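PDB 3ICJ: amidohydrolase 3 domain-containing protein from Pyrococcus furiosus, which binds two zinc ions and probably acts as a hydrolase of carbon-nitrogen bonds other than peptide bonds. Local coordinates for residues A448-Y453 against E464-L469; W403-R408 against K415-L420; T73-A78 against G83-L88; G43-S48 against S56-S61; I180-L185 against E212-V217. All coordinates share one frame; numbering follows the deposited sequence.

In the fold
The contacts fall into three regions. Contacts 1 and 2 adjoin one another in the barrel part of the chain, their centres about 17 Å apart, and they meet directly where A449 CB packs 3.9 Å from L420 CD1. Of the five, contact 2 alone comes near the metal site: the side chain of Y418 is about 11 Å from a zinc ion and about 6 Å from that of the zinc ligand H373. Contact 1 lies away from it. Contacts 3 and 4 form a second region, with centres about 10 Å apart and L88 CD1 resting 4.0 Å from I45 CD1. Contact 5 stands apart, its centre about 42 Å from that of contact 1 and about 50 Å from that of contact 4, across the chain's centre from both.

Contact 1: A448-Y453 against E464-L469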
# COMPACT_ATOMS: atom_id res chain seq x y z
N ALA A 448 -14.24 4.38 -7.33
CA ALA A 448 -13.71 3.61 -8.46
C ALA A 448 -14.28 2.18 -8.54
O ALA A 448 -14.67 1.71 -9.62
CB ALA A 448 -12.19 3.57 -8.38
N ALA A 449 -14.33 1.49 -7.41
CA ALA A 449 -14.79 0.09 -7.36
C ALA A 449 -16.29 -0.06 -7.66
O ALA A 449 -16.75 -1.09 -8.18
CB ALA A 449 -14.47 -0.50 -5.99
N VAL A 450 -17.03 0.97 -7.30
CA VAL A 450 -18.47 1.01 -7.45
C VAL A 450 -18.90 1.53 -8.83
O VAL A 450 -19.80 0.97 -9.46
CB VAL A 450 -19.12 1.87 -6.33
CG1 VAL A 450 -20.64 1.99 -6.52
CG2 VAL A 450 -18.79 1.26 -4.95
N ASN A 451 -18.22 2.58 -9.31
CA ASN A 451 -18.66 3.29 -10.51
C ASN A 451 -17.90 2.99 -11.79
O ASN A 451 -18.44 3.20 -12.88
CB ASN A 451 -18.67 4.81 -10.26
CG ASN A 451 -19.56 5.20 -9.11
OD1 ASN A 451 -20.65 4.65 -8.94
ND2 ASN A 451 -19.11 6.16 -8.29
N ARG A 452 -16.65 2.55 -11.67
CA ARG A 452 -15.76 2.38 -12.83
C ARG A 452 -15.46 0.91 -13.17
O ARG A 452 -15.59 0.04 -12.32
CB ARG A 452 -14.44 3.16 -12.64
CG ARG A 452 -14.58 4.71 -12.59
CD ARG A 452 -14.93 5.34 -13.96
NE ARG A 452 -14.01 4.91 -15.03
CZ ARG A 452 -12.88 5.54 -15.37
NH1 ARG A 452 -12.51 6.65 -14.73
NH2 ARG A 452 -12.13 5.07 -16.35
N TYR A 453 -15.06 0.66 -14.41
CA TYR A 453 -14.69 -0.67 -14.92
C TYR A 453 -13.70 -0.51 -16.08
O TYR A 453 -13.64 0.56 -16.70
CB TYR A 453 -15.96 -1.44 -15.37
CG TYR A 453 -16.84 -0.62 -16.27
CD1 TYR A 453 -16.59 -0.53 -17.64
CD2 TYR A 453 -17.91 0.13 -15.75
CE1 TYR A 453 -17.36 0.26 -18.46
CE2 TYR A 453 -18.71 0.91 -16.59
CZ TYR A 453 -18.42 0.96 -17.94
OH TYR A 453 -19.18 1.72 -18.80
N GLU A 464 -22.00 -1.35 -0.61
CA GLU A 464 -21.90 -2.25 0.56
C GLU A 464 -20.69 -3.17 0.45
O GLU A 464 -19.94 -3.35 1.41
CB GLU A 464 -23.14 -3.14 0.67
CG GLU A 464 -24.46 -2.43 0.94
CD GLU A 464 -25.63 -3.40 0.88
OE1 GLU A 464 -25.39 -4.60 0.63
OE2 GLU A 464 -26.78 -2.96 1.10
N GLU A 465 -20.53 -3.78 -0.73
CA GLU A 465 -19.45 -4.73 -0.96
C GLU A 465 -18.11 -4.01 -0.88
O GLU A 465 -17.19 -4.52 -0.26
CB GLU A 465 -19.58 -5.44 -2.32
CG GLU A 465 -20.72 -6.47 -2.40
CD GLU A 465 -20.97 -6.97 -3.83
OE1 GLU A 465 -21.04 -6.14 -4.77
OE2 GLU A 465 -21.11 -8.20 -4.03
N ALA A 466 -18.01 -2.83 -1.50
CA ALA A 466 -16.76 -2.05 -1.49
C ALA A 466 -16.33 -1.67 -0.07
O ALA A 466 -15.15 -1.75 0.26
CB ALA A 466 -16.88 -0.80 -2.37
N LEU A 467 -17.30 -1.29 0.76
CA LEU A 467 -17.02 -0.99 2.17
C LEU A 467 -16.61 -2.25 2.95
O LEU A 467 -15.65 -2.22 3.73
CB LEU A 467 -18.21 -0.29 2.82
CG LEU A 467 -18.44 1.15 2.32
CD1 LEU A 467 -19.86 1.60 2.56
CD2 LEU A 467 -17.46 2.14 2.91
N HIS A 468 -17.30 -3.37 2.71
CA HIS A 468 -16.87 -4.65 3.24
C HIS A 468 -15.41 -4.98 2.88
O HIS A 468 -14.60 -5.29 3.77
CB HIS A 468 -17.77 -5.78 2.76
CG HIS A 468 -17.20 -7.13 3.06
ND1 HIS A 468 -16.98 -7.56 4.35
CD2 HIS A 468 -16.77 -8.12 2.25
CE1 HIS A 468 -16.45 -8.77 4.32
NE2 HIS A 468 -16.31 -9.13 3.05
N LEU A 469 -15.09 -4.90 1.59
CA LEU A 469 -13.72 -5.20 1.08
C LEU A 469 -12.62 -4.29 1.63
O LEU A 469 -11.49 -4.72 1.82
CB LEU A 469 -13.70 -5.20 -0.46
CG LEU A 469 -14.64 -6.29 -1.01
CD1 LEU A 469 -14.89 -6.09 -2.51
CD2 LEU A 469 -14.16 -7.70 -0.69
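A466 presents its CB methyl to two consecutive residues of the helix 442-451, V450 and A449, and all side-chain contact between 448-453 and 464-469 passes through that one methyl. The tight part is the approach of V450 CG2 to A466 CB at 3.8 Å. It depends on the valine torsion: CG1 stands anti to the backbone N (chi1 176°), which leaves CG2 beside that N and turned to A466, while CG1 points off to the other side. A449 CB lies at 4.4 Å from A466 CB, a looser apolar approach, although both alanines are buried. Small residues let the backbones come near, with A449 CA and A466 CA 6.6 Å apart, yet the two segments bury only 79 Å² between them.

The solvent side begins at V450, which is partly exposed. E465, which takes no part in the contact, forms a salt bridge through OE2 to K421. A449 and A466 both touch F431 of strand 429-431, and A449 also touches P396, so the C-terminal end of helix 442-451 and the N-terminal part of helix 463-477 meet each other beside that strand.

Contact 2: W403-R408 against K415-L420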
# COMPACT_ATOMS: atom_id res chain seq x y z
N TRP A 403 -5.58 4.07 -17.79
CA TRP A 403 -6.44 4.24 -18.96
C TRP A 403 -5.88 3.50 -20.19
O TRP A 403 -6.59 3.22 -21.14
CB TRP A 403 -6.62 5.74 -19.28
CG TRP A 403 -5.30 6.46 -19.54
CD1 TRP A 403 -4.55 7.15 -18.63
CD2 TRP A 403 -4.56 6.51 -20.79
NE1 TRP A 403 -3.41 7.63 -19.23
CE2 TRP A 403 -3.38 7.26 -20.55
CE3 TRP A 403 -4.79 6.01 -22.08
CZ2 TRP A 403 -2.43 7.52 -21.55
CZ3 TRP A 403 -3.83 6.26 -23.07
CH2 TRP A 403 -2.68 7.01 -22.80
N TRP A 404 -4.58 3.20 -20.14
CA TRP A 404 -3.85 2.59 -21.26
C TRP A 404 -3.89 1.05 -21.29
O TRP A 404 -3.15 0.44 -22.07
CB TRP A 404 -2.40 3.10 -21.25
CG TRP A 404 -1.84 3.24 -19.86
CD1 TRP A 404 -1.52 4.40 -19.21
CD2 TRP A 404 -1.56 2.17 -18.94
NE1 TRP A 404 -1.06 4.12 -17.95
CE2 TRP A 404 -1.07 2.76 -17.76
CE3 TRP A 404 -1.67 0.78 -19.01
CZ2 TRP A 404 -0.69 2.00 -16.64
CZ3 TRP A 404 -1.30 0.02 -17.91
CH2 TRP A 404 -0.82 0.63 -16.74
N ILE A 405 -4.72 0.44 -20.45
CA ILE A 405 -4.83 -1.04 -20.36
C ILE A 405 -5.12 -1.70 -21.71
O ILE A 405 -4.41 -2.64 -22.11
CB ILE A 405 -5.87 -1.51 -19.31
CG1 ILE A 405 -5.32 -1.32 -17.89
CG2 ILE A 405 -6.26 -3.02 -19.52
CD1 ILE A 405 -4.66 -2.56 -17.30
N VAL A 406 -6.15 -1.21 -22.42
CA VAL A 406 -6.48 -1.74 -23.75
C VAL A 406 -5.31 -1.58 -24.74
O VAL A 406 -5.04 -2.48 -25.50
CB VAL A 406 -7.81 -1.18 -24.31
CG1 VAL A 406 -8.02 -1.58 -25.78
CG2 VAL A 406 -8.99 -1.68 -23.47
N ASN A 407 -4.60 -0.45 -24.68
CA ASN A 407 -3.40 -0.27 -25.50
C ASN A 407 -2.33 -1.34 -25.25
O ASN A 407 -1.73 -1.81 -26.20
CB ASN A 407 -2.79 1.13 -25.34
CG ASN A 407 -3.68 2.23 -25.89
OD1 ASN A 407 -4.61 1.98 -26.65
ND2 ASN A 407 -3.38 3.47 -25.50
N ARG A 408 -2.13 -1.71 -23.98
CA ARG A 408 -1.09 -2.71 -23.62
C ARG A 408 -1.43 -4.13 -24.00
O ARG A 408 -0.56 -4.88 -24.46
CB ARG A 408 -0.79 -2.69 -22.11
CG ARG A 408 -0.20 -1.39 -21.59
CD ARG A 408 1.25 -1.21 -22.06
NE ARG A 408 1.85 -0.04 -21.41
CZ ARG A 408 1.70 1.21 -21.84
NH1 ARG A 408 2.27 2.21 -21.18
NH2 ARG A 408 0.97 1.47 -22.92
N LYS A 415 -10.49 -7.83 -20.85
CA LYS A 415 -11.52 -8.52 -20.08
C LYS A 415 -10.97 -9.21 -18.80
O LYS A 415 -11.72 -9.48 -17.86
CB LYS A 415 -12.25 -9.55 -20.96
CG LYS A 415 -13.09 -8.94 -22.11
CD LYS A 415 -13.55 -10.03 -23.08
CE LYS A 415 -14.33 -9.41 -24.25
NZ LYS A 415 -14.48 -10.40 -25.35
N TRP A 416 -9.67 -9.47 -18.78
CA TRP A 416 -9.04 -10.08 -17.61
C TRP A 416 -8.75 -9.07 -16.50
O TRP A 416 -8.42 -9.45 -15.38
CB TRP A 416 -7.71 -10.75 -18.02
CG TRP A 416 -7.84 -11.84 -19.08
CD1 TRP A 416 -8.96 -12.54 -19.44
CD2 TRP A 416 -6.76 -12.39 -19.88
NE1 TRP A 416 -8.66 -13.46 -20.43
CE2 TRP A 416 -7.32 -13.40 -20.70
CE3 TRP A 416 -5.38 -12.13 -19.96
CZ2 TRP A 416 -6.55 -14.14 -21.62
CZ3 TRP A 416 -4.61 -12.88 -20.87
CH2 TRP A 416 -5.20 -13.87 -21.69
N ALA A 417 -8.87 -7.78 -16.80
CA ALA A 417 -8.33 -6.75 -15.93
C ALA A 417 -9.23 -6.32 -14.78
O ALA A 417 -10.41 -6.02 -15.00
CB ALA A 417 -7.91 -5.52 -16.74
N TYR A 418 -8.66 -6.27 -13.57
CA TYR A 418 -9.30 -5.68 -12.37
C TYR A 418 -10.70 -6.22 -12.13
O TYR A 418 -11.70 -5.47 -12.02
CB TYR A 418 -9.26 -4.14 -12.41
CG TYR A 418 -7.87 -3.58 -12.65
CD1 TYR A 418 -6.77 -3.98 -11.86
CD2 TYR A 418 -7.63 -2.66 -13.68
CE1 TYR A 418 -5.48 -3.48 -12.10
CE2 TYR A 418 -6.34 -2.15 -13.92
CZ TYR A 418 -5.28 -2.56 -13.12
OH TYR A 418 -4.00 -2.06 -13.35
N ARG A 419 -10.75 -7.54 -12.05
CA ARG A 419 -12.01 -8.28 -11.97
C ARG A 419 -12.49 -8.35 -10.52
O ARG A 419 -12.60 -9.44 -9.94
CB ARG A 419 -11.79 -9.69 -12.55
CG ARG A 419 -11.42 -9.66 -14.02
CD ARG A 419 -11.29 -11.08 -14.59
NE ARG A 419 -12.57 -11.77 -14.75
CZ ARG A 419 -12.70 -12.95 -15.35
NH1 ARG A 419 -11.62 -13.57 -15.83
NH2 ARG A 419 -13.89 -13.52 -15.47
N LEU A 420 -12.79 -7.19 -9.94
CA LEU A 420 -13.06 -7.04 -8.52
C LEU A 420 -14.24 -7.88 -8.07
O LEU A 420 -14.16 -8.57 -7.06
CB LEU A 420 -13.31 -5.56 -8.17
CG LEU A 420 -12.23 -4.55 -8.61
CD1 LEU A 420 -12.54 -3.15 -8.09
CD2 LEU A 420 -10.85 -4.98 -8.16
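I405, at the start of helix 405-413, reaches two consecutive residues of 415-420 with different branches. A417 comes first: its CB lies 4.1 Å from I405 CG2, a simple contact between methyl groups. At Y418 the backbone turns to positive phi, and I405 CD1 comes obliquely to the ring, touching Y418 CE2 at 3.8 Å and lying 4.0 Å from Y418 OH. The isoleucine's chi1 of -74° sends CG2 toward A417, and its unstaggered chi2 of -95° brings CD1 to the ring. The phenol oxygen is hydrogen-bonded to D402, which probably helps to hold the far end of the ring. R419 then centres an inverse gamma turn, its guanidinium drawn to D379, and L420 opens helix 420-426. The Y418 side chain lies about 6 Å from that of H373, a zinc ligand. Both segments belong to the strand-helix-strand connection between the parallel barrel strands 391-394 and 429-431, consistent with the (beta/alpha)8-type barrel of amidohydrolases.

Contact 3: T73-A78 against G83-L88; sequences TALRIA and GEIIDL
Two kinds of interaction join A78 and L75 of helix 71-81 to the chain that follows it, G83 and I85. The polar one is a single backbone hydrogen bond, from G83 N to A78 O at 2.9 Å. It is reasonably straight, with 150° at the hydrogen, and the donor lies in the carbonyl plane on a lone pair, the C=O...N angle being 140°. The bond ties the last turns of the helix to the entry of strand 84-87, an outermost strand of the mixed four-stranded sheet, next to and parallel with 37-41.

The apolar interactions converge on one methyl. I85 CD1 is 3.7 Å from A78 CB and also 3.7 Å from L75 CD1, while I85 CG2 is a more distant neighbour of L75 CD1 at 4.2 Å. L75 and I85 cross at about a right angle, and the leucine gets there because its CG extends anti to the backbone N (chi1 177°), bringing CD1 to the end of the I85 side chain. A78 also touches A39 and I85 touches I41, both on strand 37-41.

Together these give 182 Å² of buried surface without any charged pair across it: the turn is held by a main-chain bond that needs no particular side chain, and the hydrophobic cover, with I85 near solvent, supplies the rest.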
# COMPACT_ATOMS: atom_id res chain seq x y z
N THR A 73 -29.54 -0.38 26.28
CA THR A 73 -28.76 -1.43 26.92
C THR A 73 -27.29 -1.00 27.08
O THR A 73 -26.70 -1.17 28.15
CB THR A 73 -28.85 -2.74 26.10
OG1 THR A 73 -30.22 -3.13 26.02
CG2 THR A 73 -28.05 -3.89 26.75
N ALA A 74 -26.73 -0.40 26.02
CA ALA A 74 -25.39 0.16 26.05
C ALA A 74 -25.23 1.27 27.10
O ALA A 74 -24.20 1.35 27.78
CB ALA A 74 -25.02 0.71 24.68
N LEU A 75 -26.25 2.12 27.22
CA LEU A 75 -26.26 3.17 28.22
C LEU A 75 -26.27 2.57 29.63
O LEU A 75 -25.51 3.01 30.51
CB LEU A 75 -27.45 4.11 27.98
CG LEU A 75 -27.70 5.25 28.96
CD1 LEU A 75 -26.45 6.11 29.16
CD2 LEU A 75 -28.86 6.12 28.49
N ARG A 76 -27.11 1.56 29.83
CA ARG A 76 -27.25 0.90 31.13
C ARG A 76 -25.96 0.17 31.54
O ARG A 76 -25.60 0.19 32.71
CB ARG A 76 -28.44 -0.07 31.09
CG ARG A 76 -28.88 -0.63 32.44
CD ARG A 76 -29.84 0.30 33.18
NE ARG A 76 -29.18 0.96 34.31
CZ ARG A 76 -29.03 0.42 35.52
NH1 ARG A 76 -28.43 1.11 36.48
NH2 ARG A 76 -29.48 -0.81 35.77
N ILE A 77 -25.28 -0.46 30.59
CA ILE A 77 -24.00 -1.14 30.88
C ILE A 77 -22.94 -0.14 31.39
O ILE A 77 -22.29 -0.37 32.42
CB ILE A 77 -23.47 -1.95 29.66
CG1 ILE A 77 -24.41 -3.13 29.37
CG2 ILE A 77 -22.04 -2.47 29.92
CD1 ILE A 77 -24.05 -3.94 28.09
N ALA A 78 -22.83 0.98 30.69
CA ALA A 78 -21.87 2.03 31.03
C ALA A 78 -22.23 2.75 32.32
O ALA A 78 -21.33 3.20 33.06
CB ALA A 78 -21.76 3.02 29.88
N GLY A 83 -18.48 3.87 32.98
CA GLY A 83 -17.79 4.31 31.77
C GLY A 83 -18.23 5.68 31.26
O GLY A 83 -19.21 6.26 31.75
N GLU A 84 -17.50 6.18 30.28
CA GLU A 84 -17.81 7.45 29.62
C GLU A 84 -18.97 7.26 28.63
O GLU A 84 -19.05 6.26 27.92
CB GLU A 84 -16.56 7.97 28.91
CG GLU A 84 -16.59 9.45 28.55
CD GLU A 84 -15.72 9.81 27.34
OE1 GLU A 84 -14.90 8.97 26.89
OE2 GLU A 84 -15.86 10.94 26.83
N ILE A 85 -19.89 8.22 28.60
CA ILE A 85 -21.01 8.20 27.65
C ILE A 85 -20.67 9.14 26.49
O ILE A 85 -20.43 10.33 26.72
CB ILE A 85 -22.35 8.69 28.30
CG1 ILE A 85 -22.60 8.04 29.68
CG2 ILE A 85 -23.54 8.49 27.36
CD1 ILE A 85 -22.80 6.55 29.64
N ILE A 86 -20.63 8.63 25.26
CA ILE A 86 -20.48 9.48 24.07
C ILE A 86 -21.79 9.48 23.29
O ILE A 86 -22.19 8.46 22.72
CB ILE A 86 -19.32 9.01 23.13
CG1 ILE A 86 -17.99 8.86 23.89
CG2 ILE A 86 -19.20 9.93 21.90
CD1 ILE A 86 -17.12 10.10 23.90
N ASP A 87 -22.46 10.63 23.28
CA ASP A 87 -23.74 10.78 22.60
C ASP A 87 -23.48 11.15 21.14
O ASP A 87 -23.03 12.26 20.85
CB ASP A 87 -24.62 11.82 23.30
CG ASP A 87 -26.09 11.72 22.92
OD1 ASP A 87 -26.41 11.55 21.73
OD2 ASP A 87 -26.94 11.84 23.84
N LEU A 88 -23.76 10.23 20.22
CA LEU A 88 -23.49 10.44 18.79
C LEU A 88 -24.38 11.50 18.13
O LEU A 88 -24.01 12.07 17.11
CB LEU A 88 -23.57 9.12 18.01
CG LEU A 88 -22.54 8.07 18.45
CD1 LEU A 88 -22.97 6.69 17.96
CD2 LEU A 88 -21.14 8.43 18.00

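Contact 4: G43-S48 against S56-S61; sequences GTIYTS and SGLVIS
A classic beta bulge, S56 and G57 both facing G69, is the place where the strand 57-61 receives I45 from strand 44-49. The isoleucine lays its CD1 over the bulge backbone: CD1 is 3.6 Å from S56 C and also 3.6 Å from G57 N. Further along, CD1 approaches L58 CB at 4.1 Å, and I45 CG2 meets L58 CD2 at 4.2 Å, so that the two side chains run obliquely to one another. I45 holds CG1 anti to its carbonyl carbon (chi1 -57°), but its second torsion, 132°, lies away from the staggered positions and delivers CD1 against the peptide.

S56 also faces G43: its CA makes a CH...O contact to G43 O at 3.3 Å, with 142° at the hydrogen, and S56 CB nears the same oxygen. The hydroxyl of S56 does not serve this contact; it bonds to the backbone N of S71.

I45 pairs through its backbone with V55, whereas L58 packs on V65 and A68 of strand 64-69. The chain thus leaves one sheet and enters another through the bulge, and I45 packs where the two sheets adjoin, as in the small beta sandwich that accompanies the barrel in amidohydrolases.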
# COMPACT_ATOMS: atom_id res chain seq x y z
N GLY A 43 -26.97 6.88 18.05
CA GLY A 43 -26.55 7.03 16.66
C GLY A 43 -26.71 5.74 15.89
O GLY A 43 -27.35 4.81 16.38
N THR A 44 -26.15 5.68 14.68
CA THR A 44 -26.24 4.49 13.85
C THR A 44 -24.86 3.90 13.67
O THR A 44 -23.98 4.54 13.10
CB THR A 44 -26.82 4.79 12.46
OG1 THR A 44 -28.12 5.37 12.58
CG2 THR A 44 -26.93 3.51 11.62
N ILE A 45 -24.67 2.68 14.17
CA ILE A 45 -23.36 2.02 14.12
C ILE A 45 -23.40 0.81 13.18
O ILE A 45 -24.15 -0.14 13.43
CB ILE A 45 -22.88 1.63 15.54
CG1 ILE A 45 -22.84 2.89 16.42
CG2 ILE A 45 -21.47 0.99 15.49
CD1 ILE A 45 -23.49 2.74 17.77
N TYR A 46 -22.63 0.86 12.10
CA TYR A 46 -22.44 -0.32 11.26
C TYR A 46 -21.42 -1.24 11.90
O TYR A 46 -20.28 -0.85 12.14
CB TYR A 46 -22.00 0.04 9.83
CG TYR A 46 -23.07 0.74 9.03
CD1 TYR A 46 -24.04 0.02 8.32
CD2 TYR A 46 -23.12 2.13 8.98
CE1 TYR A 46 -25.03 0.67 7.59
CE2 TYR A 46 -24.09 2.79 8.26
CZ TYR A 46 -25.05 2.05 7.57
OH TYR A 46 -26.01 2.71 6.86
N THR A 47 -21.83 -2.46 12.20
CA THR A 47 -20.91 -3.44 12.75
C THR A 47 -20.34 -4.32 11.64
O THR A 47 -19.34 -4.99 11.85
CB THR A 47 -21.57 -4.32 13.79
OG1 THR A 47 -22.68 -4.99 13.19
CG2 THR A 47 -22.03 -3.47 15.01
N SER A 48 -20.99 -4.31 10.47
CA SER A 48 -20.65 -5.20 9.37
C SER A 48 -21.27 -4.69 8.07
O SER A 48 -22.32 -4.04 8.11
CB SER A 48 -21.16 -6.62 9.65
OG SER A 48 -20.80 -7.49 8.60
N SER A 56 -27.64 0.54 17.46
CA SER A 56 -27.75 1.92 17.93
C SER A 56 -26.83 2.27 19.11
O SER A 56 -26.72 3.44 19.48
CB SER A 56 -29.21 2.29 18.25
OG SER A 56 -29.75 1.42 19.23
N GLY A 57 -26.16 1.26 19.68
CA GLY A 57 -25.24 1.49 20.80
C GLY A 57 -24.04 0.56 20.78
O GLY A 57 -24.16 -0.61 20.41
N LEU A 58 -22.87 1.09 21.17
CA LEU A 58 -21.65 0.31 21.18
C LEU A 58 -20.88 0.54 22.46
O LEU A 58 -20.53 1.69 22.76
CB LEU A 58 -20.77 0.68 19.98
CG LEU A 58 -19.65 -0.27 19.58
CD1 LEU A 58 -20.22 -1.55 19.01
CD2 LEU A 58 -18.71 0.41 18.58
N VAL A 59 -20.63 -0.53 23.21
CA VAL A 59 -19.76 -0.45 24.38
C VAL A 59 -18.37 -1.00 24.07
O VAL A 59 -18.22 -2.12 23.58
CB VAL A 59 -20.36 -1.18 25.61
CG1 VAL A 59 -19.48 -0.95 26.85
CG2 VAL A 59 -21.76 -0.68 25.90
N ILE A 60 -17.36 -0.20 24.41
CA ILE A 60 -15.97 -0.50 24.16
C ILE A 60 -15.21 -0.50 25.48
O ILE A 60 -15.43 0.38 26.31
CB ILE A 60 -15.36 0.56 23.21
CG1 ILE A 60 -15.97 0.41 21.81
CG2 ILE A 60 -13.86 0.44 23.13
CD1 ILE A 60 -16.14 1.74 21.10
N SER A 61 -14.34 -1.49 25.70
CA SER A 61 -13.42 -1.43 26.83
C SER A 61 -12.13 -2.17 26.54
O SER A 61 -12.16 -3.27 25.96
CB SER A 61 -14.05 -1.92 28.14
OG SER A 61 -14.32 -3.30 28.11

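Contact 5: I180-L185 against E212-V217; sequences IDLLNL and EKILTV
I214 and L183 set their first torsions alike: the isoleucine CG1 is anti to its carbonyl carbon (chi1 -59°) and so is the leucine CG (chi1 -74°). I214 then extends its CD1 (chi2 153°), whereas in L183 CD1 takes the extended place and the other branch, CD2, meets I214 CD1 at 3.7 Å. The two side chains cross at about a right angle. L183 starts out directed away from the other segment, and its far end makes the approach. A second, looser contact joins L182 CD1 to I214 CG2 at 4.3 Å, on the side nearer solvent.

The segments bury 157 Å² between them. Helix 177-183 follows strand 172-175 of a six-stranded mixed sheet and helix 200-214 follows strand 197-199 of the same sheet; here their ends lean together, the latter finishing in a wider pi-type turn at 212-214. N184 ends the first helix with positive phi, and its ND2 makes a weak bond to D181 O at 2.9 Å.

I214 also touches I136, L182 touches P162, and L183 packs on M175, S206 and I209. Past I214, the T216 side chain caps a backbone N of helix 217-233; separately, D219 OD2 bonds the T216 backbone N, a reciprocal pattern consistent with a capping box.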
# COMPACT_ATOMS: atom_id res chain seq x y z
N ILE A 180 25.74 13.98 -5.80
CA ILE A 180 26.59 13.13 -6.65
C ILE A 180 27.72 12.49 -5.82
O ILE A 180 28.00 11.29 -5.96
CB ILE A 180 27.20 13.95 -7.85
CG1 ILE A 180 26.13 14.20 -8.91
CG2 ILE A 180 28.37 13.21 -8.50
CD1 ILE A 180 26.42 15.36 -9.83
N ASP A 181 28.34 13.30 -4.95
CA ASP A 181 29.44 12.87 -4.08
C ASP A 181 29.00 11.80 -3.08
O ASP A 181 29.78 10.90 -2.74
CB ASP A 181 30.04 14.07 -3.32
CG ASP A 181 30.84 15.03 -4.21
OD1 ASP A 181 31.13 14.70 -5.39
OD2 ASP A 181 31.19 16.12 -3.71
N LEU A 182 27.77 11.91 -2.60
CA LEU A 182 27.22 10.92 -1.67
C LEU A 182 26.92 9.58 -2.35
O LEU A 182 27.05 8.52 -1.74
CB LEU A 182 25.98 11.44 -0.95
CG LEU A 182 26.11 12.59 0.06
CD1 LEU A 182 24.75 12.85 0.70
CD2 LEU A 182 27.17 12.32 1.15
N LEU A 183 26.53 9.63 -3.63
CA LEU A 183 26.15 8.42 -4.36
C LEU A 183 27.32 7.57 -4.84
O LEU A 183 27.26 6.35 -4.75
CB LEU A 183 25.21 8.75 -5.54
CG LEU A 183 23.75 9.13 -5.23
CD1 LEU A 183 22.99 9.35 -6.51
CD2 LEU A 183 23.04 8.05 -4.43
N ASN A 184 28.36 8.22 -5.35
CA ASN A 184 29.51 7.53 -5.95
C ASN A 184 29.14 6.49 -7.02
O ASN A 184 29.65 5.37 -7.00
CB ASN A 184 30.39 6.90 -4.86
CG ASN A 184 31.61 7.73 -4.57
OD1 ASN A 184 32.73 7.26 -4.72
ND2 ASN A 184 31.40 8.99 -4.17
N LEU A 185 28.25 6.88 -7.94
CA LEU A 185 27.81 6.00 -9.03
C LEU A 185 28.94 5.72 -10.01
O LEU A 185 29.77 6.59 -10.27
CB LEU A 185 26.68 6.66 -9.82
CG LEU A 185 25.37 7.03 -9.14
CD1 LEU A 185 24.59 7.90 -10.10
CD2 LEU A 185 24.59 5.78 -8.74
N GLU A 212 19.12 2.59 1.09
CA GLU A 212 19.89 1.65 1.89
C GLU A 212 21.10 2.25 2.61
O GLU A 212 21.40 1.87 3.75
CB GLU A 212 20.33 0.46 1.03
CG GLU A 212 19.17 -0.33 0.44
CD GLU A 212 19.62 -1.49 -0.44
OE1 GLU A 212 18.76 -2.33 -0.78
OE2 GLU A 212 20.82 -1.57 -0.79
N LYS A 213 21.81 3.17 1.96
CA LYS A 213 23.03 3.77 2.52
C LYS A 213 22.85 5.15 3.16
O LYS A 213 23.33 5.37 4.27
CB LYS A 213 24.16 3.81 1.48
CG LYS A 213 25.50 4.24 2.08
CD LYS A 213 26.58 4.50 1.04
CE LYS A 213 27.87 4.95 1.74
NZ LYS A 213 28.95 5.30 0.78
N ILE A 214 22.18 6.07 2.48
CA ILE A 214 22.17 7.50 2.87
C ILE A 214 21.13 7.88 3.94
O ILE A 214 21.46 8.51 4.94
CB ILE A 214 22.04 8.41 1.63
CG1 ILE A 214 23.21 8.15 0.68
CG2 ILE A 214 21.98 9.88 2.02
CD1 ILE A 214 22.88 8.46 -0.76
N LEU A 215 19.87 7.50 3.71
CA LEU A 215 18.81 7.69 4.72
C LEU A 215 19.10 6.90 6.00
O LEU A 215 19.66 5.82 5.96
CB LEU A 215 17.45 7.31 4.15
CG LEU A 215 17.02 8.14 2.93
CD1 LEU A 215 15.74 7.58 2.34
CD2 LEU A 215 16.88 9.61 3.26
N THR A 216 18.75 7.48 7.15
CA THR A 216 19.07 6.88 8.45
C THR A 216 17.80 6.29 9.06
O THR A 216 16.70 6.48 8.52
CB THR A 216 19.66 7.91 9.44
OG1 THR A 216 18.66 8.89 9.78
CG2 THR A 216 20.90 8.59 8.88
N VAL A 217 17.96 5.57 10.17
CA VAL A 217 16.82 5.06 10.95
C VAL A 217 15.89 6.20 11.39
O VAL A 217 14.69 6.10 11.23
CB VAL A 217 17.29 4.21 12.16
CG1 VAL A 217 16.12 3.93 13.14
CG2 VAL A 217 17.92 2.90 11.67